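Local coordinates for protein alpha-11 giardin (Giardia intestinalis, PDB 2II2) that binds calcium as a member of the annexin family and probably takes part in parasite attachment and in the cytoskeleton of the ventral disk, at residues E161-H175 with L200-Y213. Residues are numbered along the deposited sequence; the frame is centred on the assembly and turned at random.
Sequences EVLKHNLIDADEPDH and LTGKSVQEAIETRY
Arg212 of helix 205-212 binds the C-terminal end of helix 156-169 and the turn after it. Its chain bends at chi2 (64°) and chi3 (81°), which brings the guanidinium to the carbonyls of Leu167, Ala170 and Asp171. Arg212 NH2 donates to Ala170 O at 2.7 Å, and this oxygen lies nearly in the guanidinium plane. Arg212 NE donates to Leu167 O at 3.1 Å, from above the carbonyl plane. Arg212 NH1 adds weak bonds to Ala170 O and Asp171 O. Pro173 CD lies 3.6 Å above one guanidinium face, toward its rim, and Pro173 CG packs on the Arg212 CD methylene. The positive charge probably suits the helix dipole. This belongs to the all-helical annexin fold; segments 161-169 and 205-212 cross at 36°, their axes approaching to 9.0 Å. Ala208 faces helix 156-169, its CB 4.1 Å from Leu167 CB. Beside it a water donates to Leu167 O and Ala208 O. Both methyls of Leu167 rest on Ile209 CG1, and CD2 meets the Tyr213 ring edge at CE1. Ile168 CD1 and the Lys164 chain pack on Thr201 CG2. Tyr213 OH and His175 ND1 share a 2.7 Å hydrogen bond near the imidazole plane.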
# COMPACT_ATOMS: atom_id res chain seq x y z
N GLU A 161 -20.82 18.51 6.13
CA GLU A 161 -22.03 18.07 6.79
C GLU A 161 -22.44 16.65 6.36
O GLU A 161 -22.90 15.88 7.18
CB GLU A 161 -23.17 19.07 6.55
CG GLU A 161 -23.07 20.34 7.36
CD GLU A 161 -23.43 20.19 8.84
OE1 GLU A 161 -23.75 19.08 9.32
OE2 GLU A 161 -23.37 21.24 9.53
N VAL A 162 -22.23 16.29 5.09
CA VAL A 162 -22.52 14.94 4.61
C VAL A 162 -21.64 13.95 5.39
O VAL A 162 -22.12 12.89 5.85
CB VAL A 162 -22.28 14.80 3.08
CG1 VAL A 162 -22.31 13.32 2.64
CG2 VAL A 162 -23.29 15.62 2.30
N LEU A 163 -20.36 14.27 5.56
CA LEU A 163 -19.51 13.41 6.36
C LEU A 163 -19.94 13.33 7.82
O LEU A 163 -19.96 12.25 8.40
CB LEU A 163 -18.04 13.83 6.28
CG LEU A 163 -17.39 13.65 4.91
CD1 LEU A 163 -15.96 14.14 4.94
CD2 LEU A 163 -17.44 12.17 4.46
N LYS A 164 -20.28 14.46 8.44
CA LYS A 164 -20.73 14.41 9.83
C LYS A 164 -22.00 13.57 9.93
O LYS A 164 -22.13 12.72 10.81
CB LYS A 164 -21.00 15.83 10.37
CG LYS A 164 -21.68 15.88 11.75
CD LYS A 164 -21.84 17.33 12.20
CE LYS A 164 -22.44 17.42 13.59
NZ LYS A 164 -23.87 17.10 13.56
N HIS A 165 -22.94 13.80 9.02
CA HIS A 165 -24.20 13.09 9.10
C HIS A 165 -24.01 11.58 9.00
O HIS A 165 -24.55 10.81 9.79
CB HIS A 165 -25.14 13.55 8.01
CG HIS A 165 -26.46 12.89 8.08
ND1 HIS A 165 -27.37 13.18 9.08
CD2 HIS A 165 -27.01 11.90 7.34
CE1 HIS A 165 -28.44 12.41 8.92
NE2 HIS A 165 -28.25 11.63 7.87
N ASN A 166 -23.24 11.17 7.99
CA ASN A 166 -23.07 9.74 7.76
C ASN A 166 -22.15 9.08 8.75
O ASN A 166 -22.45 7.97 9.21
CB ASN A 166 -22.56 9.50 6.35
CG ASN A 166 -23.66 9.63 5.31
OD1 ASN A 166 -24.51 8.75 5.20
ND2 ASN A 166 -23.67 10.74 4.57
N LEU A 167 -21.07 9.75 9.13
CA LEU A 167 -20.10 9.11 10.03
C LEU A 167 -20.49 9.15 11.49
O LEU A 167 -20.12 8.26 12.24
CB LEU A 167 -18.69 9.71 9.87
CG LEU A 167 -18.06 9.53 8.49
CD1 LEU A 167 -16.76 10.30 8.39
CD2 LEU A 167 -17.83 8.07 8.15
N ILE A 168 -21.21 10.19 11.90
CA ILE A 168 -21.50 10.38 13.31
C ILE A 168 -22.98 10.24 13.64
O ILE A 168 -23.32 9.52 14.58
CB ILE A 168 -20.95 11.72 13.84
CG1 ILE A 168 -19.44 11.81 13.59
CG2 ILE A 168 -21.24 11.83 15.35
CD1 ILE A 168 -18.79 13.09 14.03
N ASP A 169 -23.84 10.91 12.88
CA ASP A 169 -25.23 11.11 13.30
C ASP A 169 -26.21 10.02 12.90
O ASP A 169 -27.11 9.69 13.68
CB ASP A 169 -25.71 12.48 12.84
CG ASP A 169 -24.84 13.62 13.39
OD1 ASP A 169 -24.28 13.50 14.50
OD2 ASP A 169 -24.74 14.62 12.69
N ALA A 170 -26.07 9.50 11.68
CA ALA A 170 -27.07 8.58 11.10
C ALA A 170 -27.08 7.25 11.83
O ALA A 170 -26.05 6.86 12.35
CB ALA A 170 -26.76 8.35 9.64
N ASP A 171 -28.22 6.55 11.85
CA ASP A 171 -28.24 5.16 12.36
C ASP A 171 -27.25 4.31 11.58
O ASP A 171 -26.52 3.51 12.16
CB ASP A 171 -29.64 4.55 12.23
CG ASP A 171 -30.64 5.16 13.17
OD1 ASP A 171 -30.23 5.79 14.16
OD2 ASP A 171 -31.86 5.00 12.92
N GLU A 172 -27.25 4.45 10.26
CA GLU A 172 -26.30 3.73 9.40
C GLU A 172 -25.79 4.66 8.32
O GLU A 172 -26.56 5.41 7.73
CB GLU A 172 -27.00 2.53 8.74
CG GLU A 172 -27.48 1.45 9.69
CD GLU A 172 -26.33 0.78 10.43
OE1 GLU A 172 -25.25 0.61 9.83
OE2 GLU A 172 -26.53 0.41 11.62
N PRO A 173 -24.48 4.60 8.03
CA PRO A 173 -23.96 5.44 6.96
C PRO A 173 -24.45 5.02 5.59
O PRO A 173 -24.70 3.83 5.36
CB PRO A 173 -22.44 5.22 7.03
CG PRO A 173 -22.18 4.59 8.30
CD PRO A 173 -23.42 3.79 8.64
N ASP A 174 -24.58 5.98 4.68
CA ASP A 174 -24.74 5.70 3.25
C ASP A 174 -23.33 5.47 2.73
O ASP A 174 -22.61 6.42 2.41
CB ASP A 174 -25.43 6.89 2.56
CG ASP A 174 -25.62 6.70 1.07
OD1 ASP A 174 -24.97 5.83 0.47
OD2 ASP A 174 -26.45 7.45 0.48
N HIS A 175 -22.91 4.21 2.70
CA HIS A 175 -21.51 3.90 2.37
C HIS A 175 -21.11 4.43 1.01
O HIS A 175 -20.02 5.00 0.84
CB HIS A 175 -21.25 2.40 2.47
CG HIS A 175 -21.68 1.84 3.78
ND1 HIS A 175 -21.13 2.23 4.97
CD2 HIS A 175 -22.68 0.97 4.08
CE1 HIS A 175 -21.75 1.62 5.97
NE2 HIS A 175 -22.69 0.84 5.45
N LEU A 200 -16.70 21.56 12.77
CA LEU A 200 -18.08 21.17 13.03
C LEU A 200 -18.24 20.13 14.15
O LEU A 200 -19.21 20.14 14.92
CB LEU A 200 -18.68 20.56 11.75
CG LEU A 200 -19.18 21.44 10.61
CD1 LEU A 200 -19.61 20.60 9.43
CD2 LEU A 200 -20.35 22.28 11.09
N THR A 201 -17.29 19.20 14.23
CA THR A 201 -17.48 18.03 15.09
C THR A 201 -16.56 17.96 16.31
O THR A 201 -16.84 17.21 17.25
CB THR A 201 -17.22 16.70 14.31
OG1 THR A 201 -15.85 16.62 13.93
CG2 THR A 201 -18.12 16.57 13.10
N GLY A 202 -15.44 18.67 16.24
CA GLY A 202 -14.38 18.52 17.22
C GLY A 202 -13.63 17.21 17.12
O GLY A 202 -12.86 16.88 18.00
N LYS A 203 -13.81 16.50 16.00
CA LYS A 203 -13.16 15.23 15.77
C LYS A 203 -12.40 15.25 14.46
O LYS A 203 -12.78 15.96 13.52
CB LYS A 203 -14.21 14.09 15.70
CG LYS A 203 -15.12 13.95 16.90
CD LYS A 203 -14.36 13.43 18.09
CE LYS A 203 -15.28 12.97 19.22
NZ LYS A 203 -14.45 12.49 20.37
N SER A 204 -11.36 14.42 14.39
CA SER A 204 -10.75 14.11 13.12
C SER A 204 -11.66 13.16 12.33
O SER A 204 -12.45 12.39 12.89
CB SER A 204 -9.36 13.49 13.28
OG SER A 204 -9.48 12.19 13.78
N VAL A 205 -11.52 13.24 11.02
CA VAL A 205 -12.22 12.33 10.14
C VAL A 205 -11.77 10.91 10.45
O VAL A 205 -12.59 10.00 10.47
CB VAL A 205 -12.04 12.69 8.64
CG1 VAL A 205 -12.72 11.65 7.76
CG2 VAL A 205 -12.63 14.08 8.33
N GLN A 206 -10.47 10.71 10.67
CA GLN A 206 -9.98 9.37 11.02
C GLN A 206 -10.72 8.81 12.23
O GLN A 206 -11.17 7.67 12.23
CB GLN A 206 -8.48 9.38 11.32
CG GLN A 206 -7.94 7.98 11.65
CD GLN A 206 -6.62 7.97 12.39
OE1 GLN A 206 -6.42 7.14 13.28
NE2 GLN A 206 -5.73 8.85 12.05
N GLU A 207 -10.83 9.61 13.29
CA GLU A 207 -11.48 9.14 14.50
C GLU A 207 -12.94 8.79 14.23
O GLU A 207 -13.44 7.76 14.69
CB GLU A 207 -11.39 10.15 15.65
CG GLU A 207 -11.98 9.55 16.95
CD GLU A 207 -12.11 10.54 18.09
OE1 GLU A 207 -11.16 11.31 18.31
OE2 GLU A 207 -13.13 10.47 18.82
N ALA A 208 -13.61 9.67 13.49
CA ALA A 208 -15.02 9.43 13.16
C ALA A 208 -15.19 8.14 12.35
O ALA A 208 -16.10 7.36 12.62
CB ALA A 208 -15.60 10.62 12.47
N ILE A 209 -14.32 7.93 11.36
CA ILE A 209 -14.38 6.67 10.61
C ILE A 209 -14.14 5.45 11.51
O ILE A 209 -14.85 4.46 11.42
CB ILE A 209 -13.35 6.69 9.47
CG1 ILE A 209 -13.72 7.72 8.40
CG2 ILE A 209 -13.20 5.34 8.81
CD1 ILE A 209 -12.60 8.02 7.40
N GLU A 210 -13.09 5.51 12.32
CA GLU A 210 -12.70 4.34 13.08
C GLU A 210 -13.72 4.02 14.17
O GLU A 210 -13.89 2.85 14.51
CB GLU A 210 -11.27 4.52 13.61
CG GLU A 210 -10.24 4.41 12.50
CD GLU A 210 -8.81 4.62 12.93
OE1 GLU A 210 -8.58 5.23 14.00
OE2 GLU A 210 -7.88 4.18 12.20
N THR A 211 -14.43 5.04 14.65
CA THR A 211 -15.51 4.79 15.60
C THR A 211 -16.71 4.15 14.92
O THR A 211 -17.34 3.23 15.49
CB THR A 211 -15.93 6.09 16.32
OG1 THR A 211 -14.84 6.50 17.16
CG2 THR A 211 -17.22 5.93 17.16
N ARG A 212 -17.03 4.62 13.72
CA ARG A 212 -18.23 4.15 13.02
C ARG A 212 -18.09 2.75 12.45
O ARG A 212 -19.01 1.96 12.50
CB ARG A 212 -18.57 5.09 11.87
CG ARG A 212 -19.65 4.54 10.95
CD ARG A 212 -20.99 4.37 11.64
NE ARG A 212 -21.64 5.66 11.66
CZ ARG A 212 -22.92 5.87 11.97
NH1 ARG A 212 -23.71 4.84 12.31
NH2 ARG A 212 -23.41 7.11 11.91
N TYR A 213 -16.95 2.47 11.84
CA TYR A 213 -16.77 1.23 11.08
C TYR A 213 -16.05 0.20 11.91
O TYR A 213 -14.83 0.26 12.07
CB TYR A 213 -16.02 1.48 9.77
CG TYR A 213 -16.90 2.15 8.76
CD1 TYR A 213 -16.98 3.53 8.70
CD2 TYR A 213 -17.67 1.40 7.87
CE1 TYR A 213 -17.81 4.14 7.78
CE2 TYR A 213 -18.49 2.00 6.96
CZ TYR A 213 -18.56 3.38 6.91
OH TYR A 213 -19.36 4.03 5.97
O HOH W 1 -18.13 8.17 14.32